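Local coordinates for bartonella effector protein (Bep) substrate of VirB T4SS (Bartonella clarridgeiae, PDB 4YK2) that is translocated as an effector by the VirB type IV secretion system, its BID domain, the part described here, probably serving as the delivery signal, at residues Lys39-Leu44 / Ser107-Ala112; Asn57-Ile62 / Glu111-Tyr116; Glu64-Thr69 / Ala119-Met124; Ala84-Ser89 / Ser97-Ala102. All coordinates share one frame; numbering follows the deposited sequence.

Contact 1: residues Lys39-Leu44 / Ser107-Ala112; sequences KEIRRL and SKLVEA
Two antiparallel helices, 21-49 and 106-123, close on each other through Ile41 and Leu44 of one and Leu109 and Ala112 of the other. Their local axes come within 9.3 Å, at 157° between chain directions, a separation made possible in part by the small Ala112, whose CB meets CG1 of Ile41 at 3.7 Å. The CD1 of Ile41 reaches further along, over the carbonyl group of Ala112. In Leu109, chi1 of 177° and chi2 of 52° together bring CD1 to the partner helix; there it touches Leu44 CB at 4.0 Å and Ile41 CG2, also at 4.0 Å. The side chains of Ile41 and Leu109 meet at roughly a right angle. This apolar seam belongs to the four-helix bundle of the BID domain. It is buried, and Leu109 also packs on Leu76 of helix 69-78, on Ser45 and on Val48, while Ile41 leans on Ile113 and Tyr116. Leu44 also meets backbone: its CD1 comes to 3.5 Å from Lys108 O and close to the peptide nitrogen of Leu109. At the more exposed margin, Glu40 CG comes near the methyl of Ala112, and the Glu40 carboxylate turns to Arg43 one helical turn on. Arg43 grips it side-on, NE to OE1 at 2.8 Å and NH2 to OE2 at 2.6 Å. Both oxygens lie close to the guanidinium plane, but the carboxylate is tipped, so that each nitrogen stands more than 30° out of its plane.

Contact 2: residues Asn57-Ile62 / Glu111-Tyr116; sequences NQLSQI and EAIHKY
Ile62 drives its CD1 methyl into the branch of Ile113, ending 3.7 Å from CG2, while the ring of Tyr116 projects toward the neighbouring helix and lies beside Leu59 and Ile62. The two isoleucines meet at about a right angle, so that the end of one side chain abuts the branch methyl of the other. Tyr116 is the larger bump. Its CG stands trans to the backbone N (chi1 171°), which throws the ring outward from helix 106-123 toward the backbone of helix 56-64. It arrives edge-on: Ile62 CG2 sits near the ring plane, 4.2 Å from CE2, and Leu59 O also lies at the rim, 3.7 Å from OH. The ring edge therefore fills the groove between the Leu59 carbonyl and the Ile62 branch. In return, Leu59 lowers CD2 toward the hollow between Ile113 and Tyr116, which are one turn apart, standing 4.4 Å from Ile113 CG1 and 4.4 Å from Tyr116 CD2. These two helices are members of the four-helix bundle of the BID domain, and here they run in roughly the same direction, 31° apart, with local axes 11.2 Å distant. That wider spacing is spanned by branched aliphatic side chains and the tyrosine ring. Other helices and a loop cover the flanks: Ile62 also packs on Thr69 and Ile72, Ile113 on Leu76 of helix 69-78 and on Leu55 in a loop, and Tyr116 on Glu38 of helix 21-49.

Contact 3: residues Glu64-Thr69 / Ala119-Met124; sequences ENPSFT and AVENSM
With chi1 at 173°, Val120 turns CG1 away from its own backbone N and across to the ring of Pro66; Glu121 starts out similarly but bends at chi2 (94°), which carries its carboxylate back alongside the same proline. The contact joins the tight turn linking helices 56-64 and 69-78 of the BID four-helix bundle to the C-terminal end of helix 106-123. Pro66 is the meeting point: its CG lies 4.0 Å from Val120 CG1, the two side chains crossing nearly perpendicularly, and its CB is 3.6 Å from Glu121 OE2. The extended chain of Met124 brings CE to 4.0 Å from Pro66 CD and near Glu64 O, although this residue is poorly ordered and its placement should be read with caution. Only Val120 among the touching residues is buried, and it also packs on His63; Glu64, Glu121 and Met124 lie at the surface. The turn itself is shaped by polar groups. Asn65, the first residue to leave the helix, forms an Asx turn in which OD1 takes Ser67 N at 3.3 Å and Ser67 OG at 2.8 Å, both reaching it from the same face and well above the carbonyl plane. Pro66 O likewise has two donors, the backbone N of Thr69 and Thr69 OG1, the latter 2.8 Å from Pro66 O.

Contact 4: residues Ala84-Ser89 / Ser97-Ala102; sequences AKLAGS and SKRKQA. With SO4 (sulfate ion), chain C; SO4 (sulfate ion), chain D.
The guanidinium of Arg99 lies between Leu86 CB over one face, 3.5 Å from NE, and the main chain of Ser89 over the opposite one, with the Ala87 carbonyl at its edge; the Leu86 and Arg99 side chains cross at about a right angle. This part of the chain, linking the bundle to the 90-95 hairpin and helix 97-103, is probably the hook that tops the four-helix bundle of BID domains. Arg99 leaves the helix with CG trans to the backbone N, then folds at chi2 (60°) and chi3 (57°), which bends the chain back over the loop. Its NE donates to Ala87 O at 2.8 Å, nearly within the guanidinium plane, and NH2 to Gly88 O at 3.0 Å from well above that carbonyl's plane. These bonds, from two different nitrogens, fix the rotation of the buried group; a weak one from NH2 to Leu86 O adds little. The carbonyls, and a long, weak ion pair of NH1 with Glu81, probably offset the nearby Lys85 NZ, 3.9 Å from Arg99 NH2. Gly88 lets the loop press on the helix, since a CB would run into Arg99 N; its CA lies 3.6 Å from Lys98 CB. Asn96 OD1 bonds both Ser89 N and Arg99 N. Two sulfates, probably from the crystallisation liquor, bind here: Ser97 N meets O2 of the one in chain D at 2.7 Å, and Ser89 OG meets O3 of the one in chain C, also at 2.7 Å.

Helix 106-123 supplies one side of contacts 1, 2 and 3, which follow one another along it. Contacts 1 and 2, with centres 9 Å apart, share Glu111 and Ala112 and merge into one apolar interior, where Ile41 CD1 lies 3.8 Å from Tyr116 CB. Contacts 2 and 3, centres 8 Å apart, join where Ile62 CG2 meets Thr69 OG1 at 3.3 Å. Contact 4 lies apart: its centre is 29 Å from that of contact 3, across the middle of the chain, and its nearest atoms are about 6 Å from those of contact 1. The two sulfates of contact 4 are thus distant from contact 3, where another sulfate makes a weak hydrogen bond to Ser67 OG.

Contact 1: residues Lys39-Leu44 / Ser107-Ala112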
loop_
_atom_site.group_PDB
_atom_site.type_symbol
_atom_site.label_atom_id
_atom_site.label_comp_id
_atom_site.label_asym_id
_atom_site.label_seq_id
_atom_site.Cartn_x
_atom_site.Cartn_y
_atom_site.Cartn_z
ATOM N N LYS A 39 8.229 -2.399 -0.485
ATOM C CA LYS A 39 9.126 -1.254 -0.562
ATOM C C LYS A 39 8.416 -0.024 -1.142
ATOM O O LYS A 39 8.535 1.079 -0.614
ATOM C CB LYS A 39 10.353 -1.617 -1.408
ATOM C CG LYS A 39 11.409 -0.523 -1.539
ATOM C CD LYS A 39 12.567 -1.028 -2.428
ATOM C CE LYS A 39 13.754 -0.070 -2.446
ATOM N NZ LYS A 39 14.961 -0.685 -3.080
ATOM N N GLU A 40 7.694 -0.209 -2.240
ATOM C CA GLU A 40 6.991 0.908 -2.856
ATOM C C GLU A 40 5.861 1.422 -1.950
ATOM O O GLU A 40 5.606 2.628 -1.900
ATOM C CB GLU A 40 6.442 0.506 -4.230
ATOM C CG GLU A 40 5.683 1.603 -4.981
ATOM C CD GLU A 40 6.574 2.746 -5.474
ATOM O OE1 GLU A 40 7.760 2.817 -5.096
ATOM O OE2 GLU A 40 6.080 3.589 -6.251
ATOM N N ILE A 41 5.195 0.518 -1.230
ATOM C CA ILE A 41 4.169 0.942 -0.265
ATOM C C ILE A 41 4.780 1.814 0.845
ATOM O O ILE A 41 4.184 2.816 1.262
ATOM C CB ILE A 41 3.420 -0.275 0.311
ATOM C CG1 ILE A 41 2.548 -0.907 -0.791
ATOM C CG2 ILE A 41 2.537 0.147 1.503
ATOM C CD1 ILE A 41 1.929 -2.250 -0.406
ATOM N N ARG A 42 5.965 1.438 1.323
ATOM C CA ARG A 42 6.653 2.260 2.315
ATOM C C ARG A 42 6.986 3.648 1.752
ATOM O O ARG A 42 6.767 4.662 2.422
ATOM C CB ARG A 42 7.932 1.574 2.814
ATOM C CG ARG A 42 7.695 0.516 3.893
ATOM C CD ARG A 42 8.995 0.086 4.566
ATOM N NE ARG A 42 9.982 -0.376 3.597
ATOM C CZ ARG A 42 10.168 -1.649 3.265
ATOM N NH1 ARG A 42 9.439 -2.602 3.830
ATOM N NH2 ARG A 42 11.090 -1.963 2.372
ATOM N N ARG A 43 7.511 3.684 0.527
ATOM C CA ARG A 43 7.898 4.939 -0.119
ATOM C C ARG A 43 6.695 5.850 -0.310
ATOM O O ARG A 43 6.739 7.045 0.014
ATOM C CB ARG A 43 8.568 4.675 -1.479
ATOM C CG ARG A 43 9.267 5.910 -2.073
ATOM C CD ARG A 43 9.777 5.676 -3.514
ATOM N NE ARG A 43 8.663 5.423 -4.431
ATOM C CZ ARG A 43 7.947 6.376 -5.028
ATOM N NH1 ARG A 43 8.223 7.654 -4.810
ATOM N NH2 ARG A 43 6.951 6.054 -5.847
ATOM N N LEU A 44 5.608 5.280 -0.812
ATOM C CA LEU A 44 4.382 6.052 -1.023
ATOM C C LEU A 44 3.680 6.449 0.287
ATOM O O LEU A 44 3.077 7.526 0.369
ATOM C CB LEU A 44 3.429 5.262 -1.916
ATOM C CG LEU A 44 3.944 5.061 -3.352
ATOM C CD1 LEU A 44 3.084 4.047 -4.071
ATOM C CD2 LEU A 44 3.948 6.373 -4.138
ATOM N N SER A 107 -3.529 7.514 -5.359
ATOM C CA SER A 107 -3.829 6.571 -6.436
ATOM C C SER A 107 -2.741 5.481 -6.578
ATOM O O SER A 107 -3.049 4.289 -6.636
ATOM C CB SER A 107 -4.006 7.327 -7.758
ATOM O OG SER A 107 -4.387 6.449 -8.798
ATOM N N LYS A 108 -1.472 5.885 -6.597
ATOM C CA LYS A 108 -0.404 4.905 -6.772
ATOM C C LYS A 108 -0.223 4.047 -5.516
ATOM O O LYS A 108 0.149 2.879 -5.621
ATOM C CB LYS A 108 0.909 5.594 -7.162
ATOM C CG LYS A 108 0.990 5.998 -8.651
ATOM C CD LYS A 108 1.210 4.794 -9.577
ATOM C CE LYS A 108 1.417 5.221 -11.033
ATOM N NZ LYS A 108 1.918 4.104 -11.882
ATOM N N LEU A 109 -0.508 4.601 -4.339
ATOM C CA LEU A 109 -0.454 3.807 -3.111
ATOM C C LEU A 109 -1.512 2.690 -3.158
ATOM O O LEU A 109 -1.230 1.535 -2.840
ATOM C CB LEU A 109 -0.653 4.698 -1.871
ATOM C CG LEU A 109 -0.707 4.025 -0.491
ATOM C CD1 LEU A 109 0.493 3.114 -0.256
ATOM C CD2 LEU A 109 -0.799 5.080 0.623
ATOM N N VAL A 110 -2.726 3.032 -3.577
ATOM C CA VAL A 110 -3.775 2.025 -3.755
ATOM C C VAL A 110 -3.339 0.926 -4.754
ATOM O O VAL A 110 -3.538 -0.268 -4.510
ATOM C CB VAL A 110 -5.094 2.705 -4.192
ATOM C CG1 VAL A 110 -6.146 1.684 -4.601
ATOM C CG2 VAL A 110 -5.615 3.643 -3.062
ATOM N N GLU A 111 -2.735 1.321 -5.870
ATOM C CA GLU A 111 -2.304 0.335 -6.862
ATOM C C GLU A 111 -1.249 -0.598 -6.299
ATOM O O GLU A 111 -1.261 -1.794 -6.575
ATOM C CB GLU A 111 -1.760 1.013 -8.118
ATOM C CG GLU A 111 -2.821 1.684 -8.953
ATOM C CD GLU A 111 -2.301 2.116 -10.312
ATOM O OE1 GLU A 111 -1.395 1.439 -10.856
ATOM O OE2 GLU A 111 -2.796 3.134 -10.829
ATOM N N ALA A 112 -0.338 -0.058 -5.502
ATOM C CA ALA A 112 0.732 -0.878 -4.950
ATOM C C ALA A 112 0.172 -1.882 -3.947
ATOM O O ALA A 112 0.645 -3.012 -3.859
ATOM C CB ALA A 112 1.790 -0.012 -4.308
#

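Contact 2: residues Asn57-Ile62 / Glu111-Tyr116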
loop_
_atom_site.group_PDB
_atom_site.type_symbol
_atom_site.label_atom_id
_atom_site.label_comp_id
_atom_site.label_asym_id
_atom_site.label_seq_id
_atom_site.Cartn_x
_atom_site.Cartn_y
_atom_site.Cartn_z
ATOM N N ASN A 57 -0.766 -2.243 10.064
ATOM C CA ASN A 57 -1.886 -3.084 10.487
ATOM C C ASN A 57 -2.637 -3.636 9.284
ATOM O O ASN A 57 -2.886 -4.843 9.190
ATOM C CB ASN A 57 -2.870 -2.307 11.376
ATOM C CG ASN A 57 -2.287 -1.957 12.741
ATOM O OD1 ASN A 57 -1.240 -2.456 13.139
ATOM N ND2 ASN A 57 -2.986 -1.100 13.467
ATOM N N GLN A 58 -2.994 -2.743 8.369
ATOM C CA GLN A 58 -3.797 -3.115 7.212
ATOM C C GLN A 58 -3.046 -4.065 6.286
ATOM O O GLN A 58 -3.644 -4.959 5.688
ATOM C CB GLN A 58 -4.237 -1.867 6.435
ATOM C CG GLN A 58 -5.393 -1.080 7.091
ATOM C CD GLN A 58 -4.953 -0.327 8.347
ATOM O OE1 GLN A 58 -3.787 0.038 8.499
ATOM N NE2 GLN A 58 -5.887 -0.122 9.259
ATOM N N LEU A 59 -1.741 -3.854 6.140
ATOM C CA LEU A 59 -0.930 -4.733 5.289
ATOM C C LEU A 59 -0.886 -6.161 5.835
ATOM O O LEU A 59 -1.000 -7.131 5.081
ATOM C CB LEU A 59 0.495 -4.180 5.151
ATOM C CG LEU A 59 0.495 -2.830 4.429
ATOM C CD1 LEU A 59 1.836 -2.110 4.516
ATOM C CD2 LEU A 59 0.066 -3.030 2.969
ATOM N N SER A 60 -0.737 -6.293 7.148
ATOM C CA SER A 60 -0.689 -7.619 7.756
ATOM C C SER A 60 -2.067 -8.291 7.710
ATOM O O SER A 60 -2.177 -9.522 7.602
ATOM C CB SER A 60 -0.175 -7.523 9.191
ATOM O OG SER A 60 1.236 -7.323 9.205
ATOM N N GLN A 61 -3.112 -7.474 7.777
ATOM C CA GLN A 61 -4.489 -7.953 7.672
ATOM C C GLN A 61 -4.732 -8.517 6.270
ATOM O O GLN A 61 -5.327 -9.587 6.093
ATOM C CB GLN A 61 -5.468 -6.804 7.967
ATOM C CG GLN A 61 -6.955 -7.151 7.775
ATOM C CD GLN A 61 -7.858 -5.968 8.130
ATOM O OE1 GLN A 61 -7.388 -4.961 8.646
ATOM N NE2 GLN A 61 -9.146 -6.084 7.839
ATOM N N ILE A 62 -4.276 -7.769 5.272
ATOM C CA ILE A 62 -4.384 -8.184 3.881
ATOM C C ILE A 62 -3.526 -9.419 3.667
ATOM O O ILE A 62 -3.946 -10.374 3.008
ATOM C CB ILE A 62 -3.984 -7.042 2.919
ATOM C CG1 ILE A 62 -5.095 -5.990 2.870
ATOM C CG2 ILE A 62 -3.720 -7.574 1.516
ATOM C CD1 ILE A 62 -4.683 -4.695 2.201
ATOM N N GLU A 111 -2.735 1.321 -5.870
ATOM C CA GLU A 111 -2.304 0.335 -6.862
ATOM C C GLU A 111 -1.249 -0.598 -6.299
ATOM O O GLU A 111 -1.261 -1.794 -6.575
ATOM C CB GLU A 111 -1.760 1.013 -8.118
ATOM C CG GLU A 111 -2.821 1.684 -8.953
ATOM C CD GLU A 111 -2.301 2.116 -10.312
ATOM O OE1 GLU A 111 -1.395 1.439 -10.856
ATOM O OE2 GLU A 111 -2.796 3.134 -10.829
ATOM N N ALA A 112 -0.338 -0.058 -5.502
ATOM C CA ALA A 112 0.732 -0.878 -4.950
ATOM C C ALA A 112 0.172 -1.882 -3.947
ATOM O O ALA A 112 0.645 -3.012 -3.859
ATOM C CB ALA A 112 1.790 -0.012 -4.308
ATOM N N ILE A 113 -0.859 -1.476 -3.213
ATOM C CA ILE A 113 -1.514 -2.376 -2.272
ATOM C C ILE A 113 -2.252 -3.489 -3.021
ATOM O O ILE A 113 -2.223 -4.646 -2.600
ATOM C CB ILE A 113 -2.455 -1.591 -1.330
ATOM C CG1 ILE A 113 -1.629 -0.753 -0.353
ATOM C CG2 ILE A 113 -3.385 -2.537 -0.563
ATOM C CD1 ILE A 113 -2.466 0.268 0.436
ATOM N N HIS A 114 -2.888 -3.157 -4.142
ATOM C CA HIS A 114 -3.544 -4.181 -4.964
ATOM C C HIS A 114 -2.513 -5.171 -5.525
ATOM O O HIS A 114 -2.754 -6.382 -5.538
ATOM C CB HIS A 114 -4.339 -3.555 -6.114
ATOM C CG HIS A 114 -5.726 -3.129 -5.739
ATOM N ND1 HIS A 114 -6.752 -4.026 -5.526
ATOM C CD2 HIS A 114 -6.263 -1.895 -5.556
ATOM C CE1 HIS A 114 -7.855 -3.365 -5.210
ATOM N NE2 HIS A 114 -7.586 -2.070 -5.229
ATOM N N LYS A 115 -1.369 -4.664 -5.979
ATOM C CA LYS A 115 -0.296 -5.539 -6.479
ATOM C C LYS A 115 0.266 -6.438 -5.380
ATOM O O LYS A 115 0.505 -7.622 -5.605
ATOM C CB LYS A 115 0.828 -4.715 -7.097
ATOM C CG LYS A 115 0.461 -4.096 -8.434
ATOM C CD LYS A 115 1.642 -3.376 -9.052
ATOM C CE LYS A 115 1.212 -2.651 -10.326
ATOM N NZ LYS A 115 2.191 -1.606 -10.733
ATOM N N TYR A 116 0.473 -5.869 -4.194
ATOM C CA TYR A 116 0.902 -6.628 -3.027
ATOM C C TYR A 116 -0.086 -7.757 -2.725
ATOM O O TYR A 116 0.304 -8.922 -2.581
ATOM C CB TYR A 116 1.049 -5.684 -1.821
ATOM C CG TYR A 116 1.292 -6.379 -0.504
ATOM C CD1 TYR A 116 2.569 -6.788 -0.135
ATOM C CD2 TYR A 116 0.248 -6.603 0.385
ATOM C CE1 TYR A 116 2.789 -7.416 1.066
ATOM C CE2 TYR A 116 0.458 -7.230 1.589
ATOM C CZ TYR A 116 1.734 -7.629 1.926
ATOM O OH TYR A 116 1.941 -8.249 3.132
#

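Contact 3: residues Glu64-Thr69 / Ala119-Met124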
loop_
_atom_site.group_PDB
_atom_site.type_symbol
_atom_site.label_atom_id
_atom_site.label_comp_id
_atom_site.label_asym_id
_atom_site.label_seq_id
_atom_site.Cartn_x
_atom_site.Cartn_y
_atom_site.Cartn_z
ATOM N N GLU A 64 -2.820 -11.736 5.705
ATOM C CA GLU A 64 -3.529 -12.858 6.310
ATOM C C GLU A 64 -4.774 -13.239 5.515
ATOM O O GLU A 64 -5.089 -14.416 5.343
ATOM C CB GLU A 64 -3.911 -12.504 7.748
ATOM C CG GLU A 64 -5.162 -13.194 8.258
ATOM C CD GLU A 64 -4.897 -14.586 8.761
ATOM O OE1 GLU A 64 -3.727 -15.027 8.704
ATOM O OE2 GLU A 64 -5.864 -15.237 9.219
ATOM N N ASN A 65 -5.493 -12.231 5.043
ATOM C CA ASN A 65 -6.680 -12.470 4.250
ATOM C C ASN A 65 -6.805 -11.415 3.165
ATOM O O ASN A 65 -7.368 -10.354 3.403
ATOM C CB ASN A 65 -7.932 -12.476 5.131
ATOM C CG ASN A 65 -9.165 -12.924 4.367
ATOM O OD1 ASN A 65 -9.091 -13.222 3.172
ATOM N ND2 ASN A 65 -10.304 -12.989 5.052
ATOM N N PRO A 66 -6.289 -11.710 1.960
ATOM C CA PRO A 66 -6.277 -10.704 0.895
ATOM C C PRO A 66 -7.659 -10.289 0.414
ATOM O O PRO A 66 -7.777 -9.292 -0.307
ATOM C CB PRO A 66 -5.490 -11.399 -0.226
ATOM C CG PRO A 66 -4.647 -12.390 0.481
ATOM C CD PRO A 66 -5.526 -12.908 1.577
ATOM N N SER A 67 -8.703 -11.006 0.812
ATOM C CA SER A 67 -10.050 -10.559 0.454
ATOM C C SER A 67 -10.428 -9.226 1.139
ATOM O O SER A 67 -11.402 -8.583 0.743
ATOM C CB SER A 67 -11.091 -11.642 0.778
ATOM O OG SER A 67 -11.293 -11.785 2.171
ATOM N N PHE A 68 -9.660 -8.797 2.143
ATOM C CA PHE A 68 -9.914 -7.494 2.790
ATOM C C PHE A 68 -9.426 -6.297 1.952
ATOM O O PHE A 68 -9.708 -5.143 2.290
ATOM C CB PHE A 68 -9.245 -7.413 4.177
ATOM C CG PHE A 68 -10.016 -8.096 5.276
ATOM C CD1 PHE A 68 -11.282 -7.663 5.631
ATOM C CD2 PHE A 68 -9.458 -9.162 5.969
ATOM C CE1 PHE A 68 -11.995 -8.295 6.646
ATOM C CE2 PHE A 68 -10.162 -9.793 6.991
ATOM C CZ PHE A 68 -11.430 -9.355 7.329
ATOM N N THR A 69 -8.699 -6.574 0.872
ATOM C CA THR A 69 -8.080 -5.535 0.048
ATOM C C THR A 69 -9.091 -4.544 -0.528
ATOM O O THR A 69 -8.840 -3.337 -0.566
ATOM C CB THR A 69 -7.267 -6.161 -1.109
ATOM O OG1 THR A 69 -6.203 -6.952 -0.562
ATOM C CG2 THR A 69 -6.670 -5.081 -2.010
ATOM N N ALA A 119 0.036 -10.518 -5.296
ATOM C CA ALA A 119 1.245 -11.325 -5.173
ATOM C C ALA A 119 1.113 -12.282 -3.997
ATOM O O ALA A 119 1.507 -13.442 -4.087
ATOM C CB ALA A 119 2.468 -10.442 -5.014
ATOM N N VAL A 120 0.546 -11.797 -2.897
ATOM C CA VAL A 120 0.296 -12.644 -1.737
ATOM C C VAL A 120 -0.710 -13.738 -2.099
ATOM O O VAL A 120 -0.504 -14.915 -1.799
ATOM C CB VAL A 120 -0.207 -11.820 -0.536
ATOM C CG1 VAL A 120 -0.623 -12.747 0.601
ATOM C CG2 VAL A 120 0.864 -10.836 -0.066
ATOM N N GLU A 121 -1.800 -13.336 -2.741
ATOM C CA GLU A 121 -2.850 -14.262 -3.151
ATOM C C GLU A 121 -2.305 -15.339 -4.087
ATOM O O GLU A 121 -2.728 -16.492 -4.036
ATOM C CB GLU A 121 -3.987 -13.501 -3.839
ATOM C CG GLU A 121 -5.163 -14.356 -4.257
ATOM C CD GLU A 121 -6.255 -14.391 -3.212
ATOM O OE1 GLU A 121 -6.502 -15.472 -2.638
ATOM O OE2 GLU A 121 -6.874 -13.335 -2.974
ATOM N N ASN A 122 -1.357 -14.961 -4.935
ATOM C CA ASN A 122 -0.790 -15.908 -5.885
ATOM C C ASN A 122 0.166 -16.875 -5.196
ATOM O O ASN A 122 0.249 -18.043 -5.571
ATOM C CB ASN A 122 -0.065 -15.180 -7.021
ATOM C CG ASN A 122 0.744 -16.131 -7.896
ATOM O OD1 ASN A 122 0.202 -16.788 -8.790
ATOM N ND2 ASN A 122 2.045 -16.219 -7.630
ATOM N N SER A 123 0.888 -16.391 -4.192
ATOM C CA SER A 123 1.865 -17.217 -3.497
ATOM C C SER A 123 1.184 -18.319 -2.696
ATOM O O SER A 123 1.786 -19.355 -2.425
ATOM C CB SER A 123 2.732 -16.370 -2.573
ATOM O OG SER A 123 1.968 -15.875 -1.486
ATOM N N MET A 124 -0.073 -18.089 -2.320
ATOM C CA MET A 124 -0.840 -19.066 -1.549
ATOM C C MET A 124 -1.161 -20.307 -2.386
ATOM O O MET A 124 -1.561 -21.338 -1.846
ATOM C CB MET A 124 -2.136 -18.437 -1.010
ATOM C CG MET A 124 -1.933 -17.463 0.154
ATOM S SD MET A 124 -3.438 -16.597 0.691
ATOM C CE MET A 124 -2.832 -15.779 2.168
#

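Contact 4: residues Ala84-Ser89 / Ser97-Ala102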
loop_
_atom_site.group_PDB
_atom_site.type_symbol
_atom_site.label_atom_id
_atom_site.label_comp_id
_atom_site.label_asym_id
_atom_site.label_seq_id
_atom_site.Cartn_x
_atom_site.Cartn_y
_atom_site.Cartn_z
ATOM N N ALA A 84 -5.075 8.162 8.954
ATOM C CA ALA A 84 -4.231 9.144 9.623
ATOM C C ALA A 84 -4.368 10.453 8.877
ATOM O O ALA A 84 -4.817 10.469 7.735
ATOM C CB ALA A 84 -2.767 8.698 9.649
ATOM N N LYS A 85 -3.968 11.549 9.511
ATOM C CA LYS A 85 -3.914 12.839 8.828
ATOM C C LYS A 85 -2.947 12.762 7.644
ATOM O O LYS A 85 -1.894 12.139 7.746
ATOM C CB LYS A 85 -3.477 13.941 9.802
ATOM C CG LYS A 85 -3.446 15.323 9.185
ATOM C CD LYS A 85 -3.392 16.399 10.252
ATOM C CE LYS A 85 -1.967 16.730 10.608
ATOM N NZ LYS A 85 -1.274 17.352 9.448
ATOM N N LEU A 86 -3.304 13.374 6.520
ATOM C CA LEU A 86 -2.398 13.399 5.373
ATOM C C LEU A 86 -1.190 14.281 5.670
ATOM O O LEU A 86 -1.284 15.224 6.469
ATOM C CB LEU A 86 -3.113 13.910 4.125
ATOM C CG LEU A 86 -4.296 13.100 3.603
ATOM C CD1 LEU A 86 -4.845 13.751 2.346
ATOM C CD2 LEU A 86 -3.891 11.669 3.337
ATOM N N ALA A 87 -0.063 13.977 5.037
ATOM C CA ALA A 87 1.130 14.808 5.170
ATOM C C ALA A 87 0.840 16.209 4.653
ATOM O O ALA A 87 -0.071 16.400 3.852
ATOM C CB ALA A 87 2.302 14.197 4.418
ATOM N N GLY A 88 1.616 17.185 5.111
ATOM C CA GLY A 88 1.393 18.568 4.726
ATOM C C GLY A 88 0.235 19.153 5.509
ATOM O O GLY A 88 -0.189 18.580 6.509
ATOM N N SER A 89 -0.285 20.293 5.071
ATOM C CA SER A 89 -1.457 20.840 5.726
ATOM C C SER A 89 -2.331 21.607 4.759
ATOM O O SER A 89 -1.934 21.892 3.625
ATOM C CB SER A 89 -1.058 21.734 6.906
ATOM O OG SER A 89 -0.001 22.592 6.561
ATOM N N SER A 97 2.165 22.591 -0.480
ATOM C CA SER A 97 2.742 21.730 -1.509
ATOM C C SER A 97 2.868 20.279 -1.050
ATOM O O SER A 97 2.637 19.345 -1.819
ATOM C CB SER A 97 4.109 22.264 -1.935
ATOM O OG SER A 97 4.710 21.399 -2.881
ATOM N N LYS A 98 3.238 20.100 0.213
ATOM C CA LYS A 98 3.368 18.775 0.790
ATOM C C LYS A 98 2.020 18.046 0.777
ATOM O O LYS A 98 1.951 16.854 0.485
ATOM C CB LYS A 98 3.914 18.877 2.215
ATOM C CG LYS A 98 4.719 17.678 2.664
ATOM C CD LYS A 98 5.427 17.958 3.979
ATOM C CE LYS A 98 6.311 16.798 4.384
ATOM N NZ LYS A 98 7.066 17.069 5.642
ATOM N N ARG A 99 0.949 18.767 1.079
ATOM C CA ARG A 99 -0.384 18.176 1.063
ATOM C C ARG A 99 -0.792 17.786 -0.356
ATOM O O ARG A 99 -1.389 16.733 -0.567
ATOM C CB ARG A 99 -1.418 19.136 1.652
ATOM C CG ARG A 99 -2.849 18.615 1.564
ATOM C CD ARG A 99 -3.024 17.293 2.317
ATOM N NE ARG A 99 -2.639 17.391 3.730
ATOM C CZ ARG A 99 -3.467 17.727 4.718
ATOM N NH1 ARG A 99 -4.743 18.009 4.464
ATOM N NH2 ARG A 99 -3.022 17.787 5.968
ATOM N N LYS A 100 -0.481 18.643 -1.322
ATOM C CA LYS A 100 -0.817 18.358 -2.710
ATOM C C LYS A 100 -0.072 17.112 -3.196
ATOM O O LYS A 100 -0.665 16.267 -3.852
ATOM C CB LYS A 100 -0.518 19.567 -3.602
ATOM C CG LYS A 100 -1.427 20.768 -3.310
ATOM C CD LYS A 100 -1.277 21.875 -4.346
ATOM C CE LYS A 100 -2.317 22.971 -4.139
ATOM N NZ LYS A 100 -2.253 24.032 -5.190
ATOM N N GLN A 101 1.203 16.972 -2.839
ATOM C CA GLN A 101 1.943 15.758 -3.197
ATOM C C GLN A 101 1.368 14.523 -2.509
ATOM O O GLN A 101 1.320 13.455 -3.110
ATOM C CB GLN A 101 3.429 15.886 -2.856
ATOM C CG GLN A 101 4.218 16.784 -3.808
ATOM C CD GLN A 101 3.973 16.454 -5.277
ATOM O OE1 GLN A 101 3.426 17.267 -6.032
ATOM N NE2 GLN A 101 4.381 15.256 -5.689
ATOM N N ALA A 102 0.944 14.665 -1.252
ATOM C CA ALA A 102 0.335 13.548 -0.538
ATOM C C ALA A 102 -0.884 13.047 -1.304
ATOM O O ALA A 102 -0.999 11.846 -1.599
ATOM C CB ALA A 102 -0.057 13.958 0.890
HETATM S S SO4 C . 3.717 20.756 6.779
HETATM O O1 SO4 C . 4.350 20.808 5.463
HETATM O O2 SO4 C . 3.800 19.398 7.315
HETATM O O3 SO4 C . 2.317 21.159 6.670
HETATM O O4 SO4 C . 4.411 21.675 7.678
HETATM S S SO4 D . 4.208 25.734 0.210
HETATM O O1 SO4 D . 5.358 25.574 -0.678
HETATM O O2 SO4 D . 3.024 25.165 -0.425
HETATM O O3 SO4 D . 4.465 25.042 1.469
HETATM O O4 SO4 D . 3.981 27.152 0.470
#